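Local coordinates for protein deoxyribodipyrimidine photo-lyase (Oryza sativa Japonica Group, PDB 3UMV) that repairs UV-damaged DNA by using light and a bound FAD to split cyclobutane pyrimidine dimers back into separate pyrimidine bases, at residues P110-T115 with E215-V220; H361-E366 with L404-G409; T373-W378 with R396-K401. All blocks are in the same frame, centred on the assembly; numbering follows the deposited sequence. Where two conformers were deposited one is given.

Interaction 1: residues P110-T115 with E215-V220. With URE (urea), chain N.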
loop_
_atom_site.group_PDB
_atom_site.type_symbol
_atom_site.label_atom_id
_atom_site.label_comp_id
_atom_site.label_asym_id
_atom_site.label_seq_id
_atom_site.Cartn_x
_atom_site.Cartn_y
_atom_site.Cartn_z
ATOM N N PRO A 110 0.125 -15.902 20.105
ATOM C CA PRO A 110 0.195 -14.687 20.922
ATOM C C PRO A 110 0.353 -13.453 20.047
ATOM O O PRO A 110 1.212 -13.443 19.169
ATOM C CB PRO A 110 1.470 -14.897 21.749
ATOM C CG PRO A 110 1.731 -16.357 21.698
ATOM C CD PRO A 110 1.258 -16.807 20.361
ATOM N N PHE A 111 -0.465 -12.430 20.282
ATOM C CA PHE A 111 -0.377 -11.192 19.509
ATOM C C PHE A 111 -0.121 -10.037 20.468
ATOM O O PHE A 111 -0.991 -9.684 21.260
ATOM C CB PHE A 111 -1.673 -10.963 18.718
ATOM C CG PHE A 111 -1.689 -9.693 17.893
ATOM C CD1 PHE A 111 -1.003 -9.612 16.690
ATOM C CD2 PHE A 111 -2.420 -8.593 18.315
ATOM C CE1 PHE A 111 -1.037 -8.434 15.921
ATOM C CE2 PHE A 111 -2.452 -7.424 17.561
ATOM C CZ PHE A 111 -1.757 -7.350 16.358
ATOM N N PHE A 112 1.074 -9.453 20.393
ATOM C CA PHE A 112 1.421 -8.291 21.208
ATOM C C PHE A 112 1.107 -6.990 20.467
ATOM O O PHE A 112 1.631 -6.747 19.381
ATOM C CB PHE A 112 2.911 -8.303 21.553
ATOM C CG PHE A 112 3.312 -9.414 22.485
ATOM C CD1 PHE A 112 3.379 -9.203 23.849
ATOM C CD2 PHE A 112 3.624 -10.668 21.990
ATOM C CE1 PHE A 112 3.752 -10.227 24.713
ATOM C CE2 PHE A 112 3.999 -11.706 22.850
ATOM C CZ PHE A 112 4.062 -11.482 24.212
ATOM N N LEU A 113 0.252 -6.161 21.059
ATOM C CA LEU A 113 -0.064 -4.854 20.501
ATOM C C LEU A 113 0.610 -3.744 21.297
ATOM O O LEU A 113 0.385 -3.612 22.500
ATOM C CB LEU A 113 -1.573 -4.622 20.487
ATOM C CG LEU A 113 -1.942 -3.276 19.859
ATOM C CD1 LEU A 113 -1.469 -3.220 18.426
ATOM C CD2 LEU A 113 -3.445 -3.028 19.941
ATOM N N PHE A 114 1.427 -2.944 20.615
ATOM C CA PHE A 114 2.147 -1.843 21.255
ATOM C C PHE A 114 1.712 -0.501 20.666
ATOM O O PHE A 114 1.851 -0.269 19.462
ATOM C CB PHE A 114 3.656 -2.026 21.073
ATOM C CG PHE A 114 4.214 -3.244 21.770
ATOM C CD1 PHE A 114 4.811 -4.265 21.047
ATOM C CD2 PHE A 114 4.137 -3.366 23.144
ATOM C CE1 PHE A 114 5.336 -5.381 21.690
ATOM C CE2 PHE A 114 4.651 -4.482 23.795
ATOM C CZ PHE A 114 5.247 -5.492 23.069
ATOM N N THR A 115 1.171 0.385 21.496
ATOM C CA THR A 115 0.712 1.672 20.983
ATOM C C THR A 115 1.671 2.839 21.263
ATOM O O THR A 115 1.383 3.989 20.926
ATOM C CB THR A 115 -0.721 1.996 21.457
ATOM O OG1 THR A 115 -0.811 1.849 22.878
ATOM C CG2 THR A 115 -1.703 1.037 20.801
ATOM N N GLU A 215 6.016 -14.612 28.547
ATOM C CA GLU A 215 5.212 -13.445 28.886
ATOM C C GLU A 215 3.962 -13.395 28.015
ATOM O O GLU A 215 4.036 -13.534 26.793
ATOM C CB GLU A 215 6.028 -12.159 28.713
ATOM C CG GLU A 215 5.187 -10.886 28.664
ATOM C CD GLU A 215 6.025 -9.618 28.574
ATOM O OE1 GLU A 215 5.615 -8.682 27.853
ATOM O OE2 GLU A 215 7.086 -9.552 29.228
ATOM N N GLN A 216 2.818 -13.195 28.658
ATOM C CA GLN A 216 1.535 -13.137 27.974
ATOM C C GLN A 216 1.251 -11.709 27.510
ATOM O O GLN A 216 1.531 -10.751 28.237
ATOM C CB GLN A 216 0.437 -13.604 28.931
ATOM C CG GLN A 216 -0.805 -14.134 28.246
ATOM C CD GLN A 216 -0.552 -15.431 27.501
ATOM O OE1 GLN A 216 0.087 -16.348 28.019
ATOM N NE2 GLN A 216 -1.053 -15.511 26.273
ATOM N N PRO A 217 0.684 -11.553 26.301
ATOM C CA PRO A 217 0.396 -10.193 25.844
ATOM C C PRO A 217 -0.652 -9.559 26.745
ATOM O O PRO A 217 -1.527 -10.256 27.259
ATOM C CB PRO A 217 -0.167 -10.404 24.426
ATOM C CG PRO A 217 0.293 -11.798 24.023
ATOM C CD PRO A 217 0.266 -12.567 25.317
ATOM N N GLU A 218 -0.546 -8.253 26.953
ATOM C CA GLU A 218 -1.527 -7.533 27.749
ATOM C C GLU A 218 -2.842 -7.464 26.981
ATOM O O GLU A 218 -2.844 -7.339 25.760
ATOM C CB GLU A 218 -1.013 -6.127 28.054
ATOM C CG GLU A 218 0.372 -6.132 28.685
ATOM C CD GLU A 218 0.650 -4.894 29.516
ATOM O OE1 GLU A 218 1.181 -5.043 30.638
ATOM O OE2 GLU A 218 0.344 -3.776 29.045
ATOM N N GLY A 219 -3.961 -7.543 27.692
ATOM C CA GLY A 219 -5.258 -7.499 27.041
ATOM C C GLY A 219 -5.602 -6.109 26.545
ATOM O O GLY A 219 -5.319 -5.117 27.213
ATOM N N VAL A 220 -6.217 -6.036 25.372
ATOM C CA VAL A 220 -6.600 -4.761 24.793
ATOM C C VAL A 220 -8.109 -4.554 24.868
ATOM O O VAL A 220 -8.882 -5.462 24.555
ATOM C CB VAL A 220 -6.189 -4.693 23.317
ATOM C CG1 VAL A 220 -6.600 -3.361 22.706
ATOM C CG2 VAL A 220 -4.692 -4.914 23.175
HETATM C C URE N . 1.944 -5.850 25.623
HETATM O O URE N . 1.187 -6.721 25.228
HETATM N N1 URE N . 1.824 -4.630 25.166
HETATM N N2 URE N . 2.879 -6.138 26.493
HETATM O O HOH W 1 -1.017 -6.513 23.707
#

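Interaction 2: residues H361-E366 with L404-G409. With EDO (1,2-ethanediol), chain F.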
loop_
_atom_site.group_PDB
_atom_site.type_symbol
_atom_site.label_atom_id
_atom_site.label_comp_id
_atom_site.label_asym_id
_atom_site.label_seq_id
_atom_site.Cartn_x
_atom_site.Cartn_y
_atom_site.Cartn_z
ATOM N N HIS A 361 -4.794 29.028 -14.836
ATOM C CA HIS A 361 -5.418 29.174 -13.528
ATOM C C HIS A 361 -4.409 28.838 -12.440
ATOM O O HIS A 361 -3.517 28.022 -12.646
ATOM C CB HIS A 361 -6.611 28.229 -13.379
ATOM C CG HIS A 361 -7.661 28.409 -14.425
ATOM N ND1 HIS A 361 -8.722 29.274 -14.267
ATOM C CD2 HIS A 361 -7.816 27.837 -15.642
ATOM C CE1 HIS A 361 -9.485 29.230 -15.344
ATOM N NE2 HIS A 361 -8.955 28.370 -16.197
ATOM N N ILE A 362 -4.558 29.475 -11.281
ATOM C CA ILE A 362 -3.778 29.130 -10.101
ATOM C C ILE A 362 -4.775 28.933 -8.961
ATOM O O ILE A 362 -5.535 29.850 -8.636
ATOM C CB ILE A 362 -2.743 30.235 -9.743
ATOM C CG1 ILE A 362 -1.658 30.360 -10.820
ATOM C CG2 ILE A 362 -2.057 29.934 -8.432
ATOM C CD1 ILE A 362 -0.661 29.202 -10.819
ATOM N N TYR A 363 -4.817 27.732 -8.394
ATOM C CA TYR A 363 -5.627 27.464 -7.206
ATOM C C TYR A 363 -4.744 27.196 -6.011
ATOM O O TYR A 363 -3.673 26.615 -6.149
ATOM C CB TYR A 363 -6.560 26.260 -7.419
ATOM C CG TYR A 363 -7.634 26.545 -8.431
ATOM C CD1 TYR A 363 -7.636 25.920 -9.673
ATOM C CD2 TYR A 363 -8.619 27.483 -8.164
ATOM C CE1 TYR A 363 -8.607 26.213 -10.611
ATOM C CE2 TYR A 363 -9.588 27.779 -9.090
ATOM C CZ TYR A 363 -9.585 27.149 -10.306
ATOM O OH TYR A 363 -10.561 27.461 -11.225
ATOM N N THR A 364 -5.195 27.608 -4.832
ATOM C CA THR A 364 -4.469 27.302 -3.614
ATOM C C THR A 364 -4.781 25.876 -3.203
ATOM O O THR A 364 -5.713 25.248 -3.724
ATOM C CB THR A 364 -4.876 28.229 -2.450
ATOM O OG1 THR A 364 -6.252 28.013 -2.111
ATOM C CG2 THR A 364 -4.683 29.683 -2.830
ATOM N N ARG A 365 -4.015 25.377 -2.246
ATOM C CA ARG A 365 -4.263 24.048 -1.703
ATOM C C ARG A 365 -5.667 23.955 -1.103
ATOM O O ARG A 365 -6.378 22.974 -1.334
ATOM C CB ARG A 365 -3.183 23.676 -0.682
ATOM C CG ARG A 365 -3.427 22.359 0.037
ATOM C CD ARG A 365 -2.232 21.980 0.912
ATOM N NE ARG A 365 -1.043 21.742 0.094
ATOM C CZ ARG A 365 0.063 21.128 0.514
ATOM N NH1 ARG A 365 0.158 20.683 1.759
ATOM N NH2 ARG A 365 1.081 20.968 -0.315
ATOM N N GLU A 366 -6.079 24.987 -0.364
ATOM C CA GLU A 366 -7.408 24.992 0.246
ATOM C C GLU A 366 -8.522 24.898 -0.797
ATOM O O GLU A 366 -9.474 24.140 -0.621
ATOM C CB GLU A 366 -7.610 26.219 1.153
ATOM C CG GLU A 366 -9.006 26.320 1.792
ATOM C CD GLU A 366 -9.967 27.243 1.025
ATOM O OE1 GLU A 366 -9.565 28.376 0.657
ATOM O OE2 GLU A 366 -11.131 26.836 0.793
ATOM N N LEU A 404 -0.915 19.944 -11.463
ATOM C CA LEU A 404 0.250 20.495 -12.167
ATOM C C LEU A 404 -0.130 21.726 -12.994
ATOM O O LEU A 404 0.578 22.754 -13.006
ATOM C CB LEU A 404 0.865 19.437 -13.084
ATOM C CG LEU A 404 1.964 19.935 -14.023
ATOM C CD1 LEU A 404 3.146 20.486 -13.221
ATOM C CD2 LEU A 404 2.416 18.811 -14.955
ATOM N N GLU A 405 -1.263 21.634 -13.679
ATOM C CA GLU A 405 -1.683 22.713 -14.570
ATOM C C GLU A 405 -2.132 23.978 -13.837
ATOM O O GLU A 405 -2.088 25.061 -14.396
ATOM C CB GLU A 405 -2.823 22.215 -15.447
ATOM C CG GLU A 405 -3.076 23.059 -16.676
ATOM C CD GLU A 405 -4.093 22.427 -17.601
ATOM O OE1 GLU A 405 -4.291 22.961 -18.704
ATOM O OE2 GLU A 405 -4.675 21.384 -17.242
ATOM N N TRP A 406 -2.573 23.834 -12.594
ATOM C CA TRP A 406 -3.165 24.947 -11.868
ATOM C C TRP A 406 -2.366 25.336 -10.627
ATOM O O TRP A 406 -2.913 25.912 -9.696
ATOM C CB TRP A 406 -4.597 24.605 -11.434
ATOM C CG TRP A 406 -5.501 24.249 -12.566
ATOM C CD1 TRP A 406 -5.402 24.661 -13.867
ATOM C CD2 TRP A 406 -6.630 23.379 -12.503
ATOM N NE1 TRP A 406 -6.424 24.105 -14.614
ATOM C CE2 TRP A 406 -7.185 23.313 -13.793
ATOM C CE3 TRP A 406 -7.227 22.643 -11.473
ATOM C CZ2 TRP A 406 -8.311 22.537 -14.081
ATOM C CZ3 TRP A 406 -8.358 21.885 -11.761
ATOM C CH2 TRP A 406 -8.875 21.833 -13.052
ATOM N N THR A 407 -1.084 25.002 -10.588
ATOM C CA THR A 407 -0.263 25.484 -9.486
ATOM C C THR A 407 1.008 26.132 -10.002
ATOM O O THR A 407 1.349 26.004 -11.180
ATOM C CB THR A 407 0.046 24.387 -8.442
ATOM O OG1 THR A 407 0.719 23.293 -9.072
ATOM C CG2 THR A 407 -1.243 23.886 -7.798
ATOM N N SER A 408 1.696 26.848 -9.122
ATOM C CA SER A 408 2.821 27.686 -9.531
ATOM C C SER A 408 4.012 26.920 -10.126
ATOM O O SER A 408 4.739 27.455 -10.967
ATOM C CB SER A 408 3.280 28.585 -8.372
ATOM O OG SER A 408 3.730 27.804 -7.276
ATOM N N GLY A 409 4.212 25.674 -9.702
ATOM C CA GLY A 409 5.270 24.849 -10.254
ATOM C C GLY A 409 5.085 23.399 -9.860
ATOM O O GLY A 409 4.261 23.091 -8.992
HETATM C C1 EDO F . -1.873 24.614 -20.577
HETATM O O1 EDO F . -2.406 24.912 -19.344
HETATM C C2 EDO F . -1.012 23.564 -20.708
HETATM O O2 EDO F . -0.538 23.225 -21.951
#

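Interaction 3: residues T373-W378 with R396-K401. With FAD (flavin-adenine dinucleotide), chain I.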
loop_
_atom_site.group_PDB
_atom_site.type_symbol
_atom_site.label_atom_id
_atom_site.label_comp_id
_atom_site.label_asym_id
_atom_site.label_seq_id
_atom_site.Cartn_x
_atom_site.Cartn_y
_atom_site.Cartn_z
ATOM N N THR A 373 -12.840 24.534 -8.075
ATOM C CA THR A 373 -12.314 24.969 -9.357
ATOM C C THR A 373 -13.413 25.195 -10.401
ATOM O O THR A 373 -14.576 24.830 -10.192
ATOM C CB THR A 373 -11.310 23.963 -9.921
ATOM O OG1 THR A 373 -12.006 22.838 -10.486
ATOM C CG2 THR A 373 -10.341 23.498 -8.830
ATOM N N HIS A 374 -13.011 25.777 -11.526
ATOM C CA HIS A 374 -13.889 25.985 -12.673
ATOM C C HIS A 374 -14.238 24.672 -13.379
ATOM O O HIS A 374 -15.110 24.645 -14.243
ATOM C CB HIS A 374 -13.200 26.894 -13.689
ATOM C CG HIS A 374 -12.022 26.253 -14.354
ATOM N ND1 HIS A 374 -10.794 26.145 -13.739
ATOM C CD2 HIS A 374 -11.893 25.654 -15.563
ATOM C CE1 HIS A 374 -9.950 25.528 -14.549
ATOM N NE2 HIS A 374 -10.590 25.224 -15.664
ATOM N N ASP A 375 -13.544 23.596 -13.026
ATOM C CA ASP A 375 -13.658 22.313 -13.741
ATOM C C ASP A 375 -14.536 21.318 -12.977
ATOM O O ASP A 375 -14.111 20.773 -11.960
ATOM C CB ASP A 375 -12.246 21.749 -13.945
ATOM C CG ASP A 375 -12.226 20.415 -14.704
ATOM O OD1 ASP A 375 -11.145 20.035 -15.219
ATOM O OD2 ASP A 375 -13.274 19.754 -14.811
ATOM N N PRO A 376 -15.774 21.075 -13.450
ATOM C CA PRO A 376 -16.669 20.221 -12.672
ATOM C C PRO A 376 -16.241 18.756 -12.669
ATOM O O PRO A 376 -16.571 18.050 -11.729
ATOM C CB PRO A 376 -18.017 20.380 -13.380
ATOM C CG PRO A 376 -17.660 20.751 -14.766
ATOM C CD PRO A 376 -16.431 21.603 -14.660
ATOM N N LEU A 377 -15.536 18.326 -13.707
ATOM C CA LEU A 377 -14.993 16.976 -13.760
ATOM C C LEU A 377 -13.902 16.810 -12.686
ATOM O O LEU A 377 -13.892 15.828 -11.952
ATOM C CB LEU A 377 -14.455 16.660 -15.150
ATOM C CG LEU A 377 -13.805 15.277 -15.278
ATOM C CD1 LEU A 377 -14.769 14.160 -14.839
ATOM C CD2 LEU A 377 -13.324 15.051 -16.698
ATOM N N TRP A 378 -13.022 17.801 -12.565
ATOM C CA TRP A 378 -11.981 17.750 -11.545
ATOM C C TRP A 378 -12.603 17.798 -10.158
ATOM O O TRP A 378 -12.264 17.004 -9.284
ATOM C CB TRP A 378 -10.970 18.883 -11.720
ATOM C CG TRP A 378 -9.780 18.641 -10.840
ATOM C CD1 TRP A 378 -8.640 17.964 -11.187
ATOM C CD2 TRP A 378 -9.644 18.979 -9.448
ATOM N NE1 TRP A 378 -7.795 17.888 -10.111
ATOM C CE2 TRP A 378 -8.374 18.509 -9.031
ATOM C CE3 TRP A 378 -10.458 19.655 -8.521
ATOM C CZ2 TRP A 378 -7.909 18.665 -7.720
ATOM C CZ3 TRP A 378 -9.987 19.828 -7.225
ATOM C CH2 TRP A 378 -8.717 19.337 -6.839
ATOM N N ARG A 396 -7.680 9.448 -11.105
ATOM C CA ARG A 396 -6.467 9.857 -10.370
ATOM C C ARG A 396 -5.413 10.500 -11.275
ATOM O O ARG A 396 -4.754 11.488 -10.879
ATOM C CB ARG A 396 -5.861 8.689 -9.577
ATOM C CG ARG A 396 -6.762 8.185 -8.475
ATOM C CD ARG A 396 -6.010 7.275 -7.511
ATOM N NE ARG A 396 -6.928 6.367 -6.830
ATOM C CZ ARG A 396 -6.688 5.805 -5.654
ATOM N NH1 ARG A 396 -5.571 6.093 -5.006
ATOM N NH2 ARG A 396 -7.574 4.972 -5.114
ATOM N N MET A 397 -5.275 9.971 -12.495
ATOM C CA MET A 397 -4.337 10.533 -13.472
ATOM C C MET A 397 -4.751 11.955 -13.880
ATOM O O MET A 397 -3.936 12.877 -13.852
ATOM C CB MET A 397 -4.241 9.635 -14.710
ATOM C CG MET A 397 -3.719 8.254 -14.407
ATOM S SD MET A 397 -3.581 7.221 -15.896
ATOM C CE MET A 397 -5.252 6.641 -16.034
ATOM N N TYR A 398 -6.019 12.120 -14.256
ATOM C CA TYR A 398 -6.570 13.421 -14.622
ATOM C C TYR A 398 -6.423 14.415 -13.467
ATOM O O TYR A 398 -5.918 15.519 -13.638
ATOM C CB TYR A 398 -8.046 13.263 -14.987
ATOM C CG TYR A 398 -8.726 14.541 -15.413
ATOM C CD1 TYR A 398 -9.423 15.330 -14.503
ATOM C CD2 TYR A 398 -8.660 14.965 -16.734
ATOM C CE1 TYR A 398 -10.058 16.512 -14.916
ATOM C CE2 TYR A 398 -9.276 16.129 -17.147
ATOM C CZ TYR A 398 -9.961 16.901 -16.242
ATOM O OH TYR A 398 -10.560 18.058 -16.686
ATOM N N TRP A 399 -6.837 13.974 -12.286
ATOM C CA TRP A 399 -6.835 14.782 -11.065
ATOM C C TRP A 399 -5.457 15.346 -10.763
ATOM O O TRP A 399 -5.295 16.553 -10.536
ATOM C CB TRP A 399 -7.331 13.906 -9.918
ATOM C CG TRP A 399 -7.210 14.477 -8.558
ATOM C CD1 TRP A 399 -8.085 15.321 -7.936
ATOM C CD2 TRP A 399 -6.190 14.179 -7.602
ATOM N NE1 TRP A 399 -7.649 15.595 -6.660
ATOM C CE2 TRP A 399 -6.485 14.910 -6.434
ATOM C CE3 TRP A 399 -5.049 13.373 -7.624
ATOM C CZ2 TRP A 399 -5.675 14.863 -5.302
ATOM C CZ3 TRP A 399 -4.251 13.331 -6.504
ATOM C CH2 TRP A 399 -4.567 14.059 -5.357
ATOM N N ALA A 400 -4.441 14.504 -10.784
ATOM C CA ALA A 400 -3.111 14.974 -10.439
ATOM C C ALA A 400 -2.508 15.869 -11.525
ATOM O O ALA A 400 -1.768 16.806 -11.229
ATOM C CB ALA A 400 -2.179 13.788 -10.122
ATOM N N LYS A 401 -2.806 15.566 -12.783
ATOM C CA LYS A 401 -2.321 16.393 -13.877
ATOM C C LYS A 401 -2.905 17.805 -13.874
ATOM O O LYS A 401 -2.213 18.773 -14.230
ATOM C CB LYS A 401 -2.557 15.707 -15.212
ATOM C CG LYS A 401 -1.635 14.519 -15.404
ATOM C CD LYS A 401 -1.718 13.957 -16.804
ATOM C CE LYS A 401 -0.772 12.742 -16.936
ATOM N NZ LYS A 401 0.654 13.155 -16.957
HETATM P PA FAD I . -7.665 -2.216 -9.969
HETATM O O1A FAD I . -7.764 -1.617 -11.339
HETATM O O2A FAD I . -8.660 -3.308 -9.690
HETATM O O5B FAD I . -6.165 -2.732 -9.759
HETATM C C5B FAD I . -5.865 -3.860 -8.967
HETATM C C4B FAD I . -4.556 -3.628 -8.205
HETATM O O4B FAD I . -3.470 -3.364 -9.082
HETATM C C3B FAD I . -4.631 -2.405 -7.312
HETATM O O3B FAD I . -5.241 -2.700 -6.079
HETATM C C2B FAD I . -3.176 -2.079 -7.143
HETATM O O2B FAD I . -2.589 -2.991 -6.234
HETATM C C1B FAD I . -2.623 -2.393 -8.509
HETATM N N9A FAD I . -2.580 -1.185 -9.351
HETATM C C8A FAD I . -3.527 -0.746 -10.237
HETATM N N7A FAD I . -3.067 0.397 -10.797
HETATM C C5A FAD I . -1.848 0.695 -10.265
HETATM C C6A FAD I . -0.919 1.725 -10.458
HETATM N N6A FAD I . -1.084 2.661 -11.392
HETATM N N1A FAD I . 0.258 1.728 -9.743
HETATM C C2A FAD I . 0.523 0.715 -8.851
HETATM N N3A FAD I . -0.392 -0.296 -8.659
HETATM C C4A FAD I . -1.545 -0.307 -9.364
HETATM N N1 FAD I . -2.606 3.206 -5.591
HETATM C C2 FAD I . -2.597 2.864 -4.270
HETATM O O2 FAD I . -2.623 1.665 -3.991
HETATM N N3 FAD I . -2.534 3.840 -3.291
HETATM C C4 FAD I . -2.498 5.179 -3.635
HETATM O O4 FAD I . -2.448 6.048 -2.758
HETATM C C4X FAD I . -2.496 5.517 -4.983
HETATM N N5 FAD I . -2.475 6.830 -5.390
HETATM C C5X FAD I . -2.453 7.146 -6.735
HETATM C C6 FAD I . -2.398 8.486 -7.139
HETATM C C7 FAD I . -2.382 8.809 -8.500
HETATM C C7M FAD I . -2.308 10.258 -8.908
HETATM C C8 FAD I . -2.430 7.783 -9.447
HETATM C C8M FAD I . -2.419 8.066 -10.920
HETATM C C9 FAD I . -2.497 6.463 -9.034
HETATM C C9A FAD I . -2.505 6.145 -7.688
HETATM N N10 FAD I . -2.575 4.827 -7.287
HETATM C C10 FAD I . -2.559 4.531 -5.946
HETATM C "C1'" FAD I . -2.638 3.683 -8.290
HETATM C "C2'" FAD I . -4.088 3.263 -8.690
HETATM O "O2'" FAD I . -4.940 4.357 -9.051
HETATM C "C3'" FAD I . -4.819 2.437 -7.616
HETATM O "O3'" FAD I . -3.993 1.381 -7.204
HETATM C "C4'" FAD I . -6.146 1.848 -8.103
HETATM O "O4'" FAD I . -7.006 2.891 -8.522
HETATM C "C5'" FAD I . -6.757 1.042 -6.959
HETATM O "O5'" FAD I . -8.095 0.653 -7.156
HETATM P P FAD I . -8.430 -0.895 -7.414
HETATM O O1P FAD I . -7.788 -1.769 -6.354
HETATM O O2P FAD I . -9.924 -1.073 -7.491
HETATM O O3P FAD I . -7.755 -1.013 -8.875
#

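Interaction 1: residues P110-T115 with E215-V220
Phe112 and Pro217 make the centre of an apolar contact in which a loop lies across an outermost strand of the N-terminal alpha/beta domain, with a urea molecule lodged beside them. Pro217 CG stands over the middle of the Phe112 ring, 3.7 Å from its centroid and only 8° off the ring normal, a CH-pi contact with the proline crossing the aromatic side chain at about a right angle. The ring reaches this place because CG of Phe112 lies beside its own backbone N (chi1 -68°), which swings it toward the loop although the bond to CB points neither at the loop nor away from it. At the rim of the same ring, near its plane, Glu215 O comes within 3.3 Å of Phe112 CZ. Pro217 also leans its CB against Phe111 O at 3.3 Å, and its CG against CB of Pro110.

Strand 111-114 closes one end of the sheet of the photolyase/cryptochrome alpha/beta domain, pairing with strand 70-75 through backbone bonds such as those of Phe112 with Val72 and Phe74. Segment 215-220 therefore passes slantwise over an edge with no further strand beside it in this chain, and offers proline and valine side chains there. Farther along, Leu113 CD2 meets Val220 CG2 at 3.9 Å.

Polar backbone groups of both segments are joined through the urea, whose O accepts from Glu218 N at 2.9 Å while its N1 donates to Leu113 O at 3.2 Å. A water takes the N-H of Leu113 and lies within hydrogen-bonding distance of both Glu218 O and the urea oxygen. The carboxylate of Glu215 is held by a salt bridge from OE2 to Arg127 on helix 120-127.

Interaction 2: residues H361-E366 with L404-G409
Two aromatic side chains, His361 and Tyr363, turn their edges toward the indole of Trp406, and this cluster is the tight part of the contact. Tyr363 meets the six-membered ring with planes 82° apart, its CD1 also 3.8 Å from Trp406 CB; His361 addresses the five-membered ring at 80°. Both are offset edge-to-face pairs, and both side chains run alongside the tryptophan in the same direction. The backbones are joined by Tyr363 N donating to Trp406 O at 2.9 Å, nearly straight at 165° and in the carbonyl plane. Ile362 CA adds a CA-H...O contact to that same oxygen, and Trp406 CA returns one to His361 O at 3.2 Å.

The other side is looser: the exposed Ile362 extends only its CD1 to the backbone between Thr407 and Ser408, 3.6 Å from Thr407 C.

Trp406 follows helix 393-405 and is predicted to carry a radical in electron transfer; Trp378 packs against it edge-to-face. Tyr363 OH is hydrogen-bonded to ND1 of His374, whose ring stacks on His361. His361 O, buried here, has no conventional hydrogen-bond partner in the model, so the CA-H of Trp406 probably offers it weak compensation in a largely aromatic setting.

Interaction 3: residues T373-W378 with R396-K401
Tyr398 OH donates to Asp375 OD1 over 2.5 Å, a very short bond received on the syn lone pair of the carboxylate, whose plane stands 83° from that of the phenol ring. Asp375 is the N-cap of helix 376-388: its OD2 accepts from Trp378 N at 3.0 Å, from above the carboxylate plane, and more weakly from Leu377 N. One carboxylate thus caps this helix and binds it to helix 393-405. CG of Asp375 lies opposite its backbone N (chi1 -179°), which places OD1 at Tyr398 and OD2 at the first N-H groups of the helix. Leu377 CD2 lies over one face of the Tyr398 ring, toward its rim, 4.1 Å from the centroid in a CH-pi contact.

Trp378 and Trp399, both predicted to relay electrons as tryptophanyl radicals, are nearly parallel but displaced, so that their five-membered rings barely overlap, and Trp378 CZ2 approaches Trp399 NE1 to 3.3 Å. Trp399 NE1 is itself bonded to Gln382. On the far side of helix 393-405, Arg396, Met397 and Ala400 line the FAD pocket, Ala400 CB lying 3.7 Å from the flavin methyl C7M. The indole of Trp378 is fixed by its NE1, which donates to Trp399 O at 2.9 Å and 167°, with the acceptor in the indole plane.

Interactions 2 and 3 are neighbours, with centres about 12 Å apart; both use helix 393-405, and interaction 3 is nested inside the chain loop that interaction 2 closes. They touch through Tyr363, probably hydrogen-bonded to His374, and through Trp406, on which His374 and Asp375 pack; the three predicted electron-transfer tryptophans are divided between them. Interaction 3 is fully buried and combines a carboxylate-phenol bond, a helix cap and an indole N-H bond beside the flavin pocket, whereas interaction 2 is partly buried and relies on aromatic edges with one backbone bond. Interaction 1, also partly buried, lies about 45 Å from interaction 3 between centres, in the alpha/beta domain, where apolar side chains meet directly and urea and water link polar backbone groups.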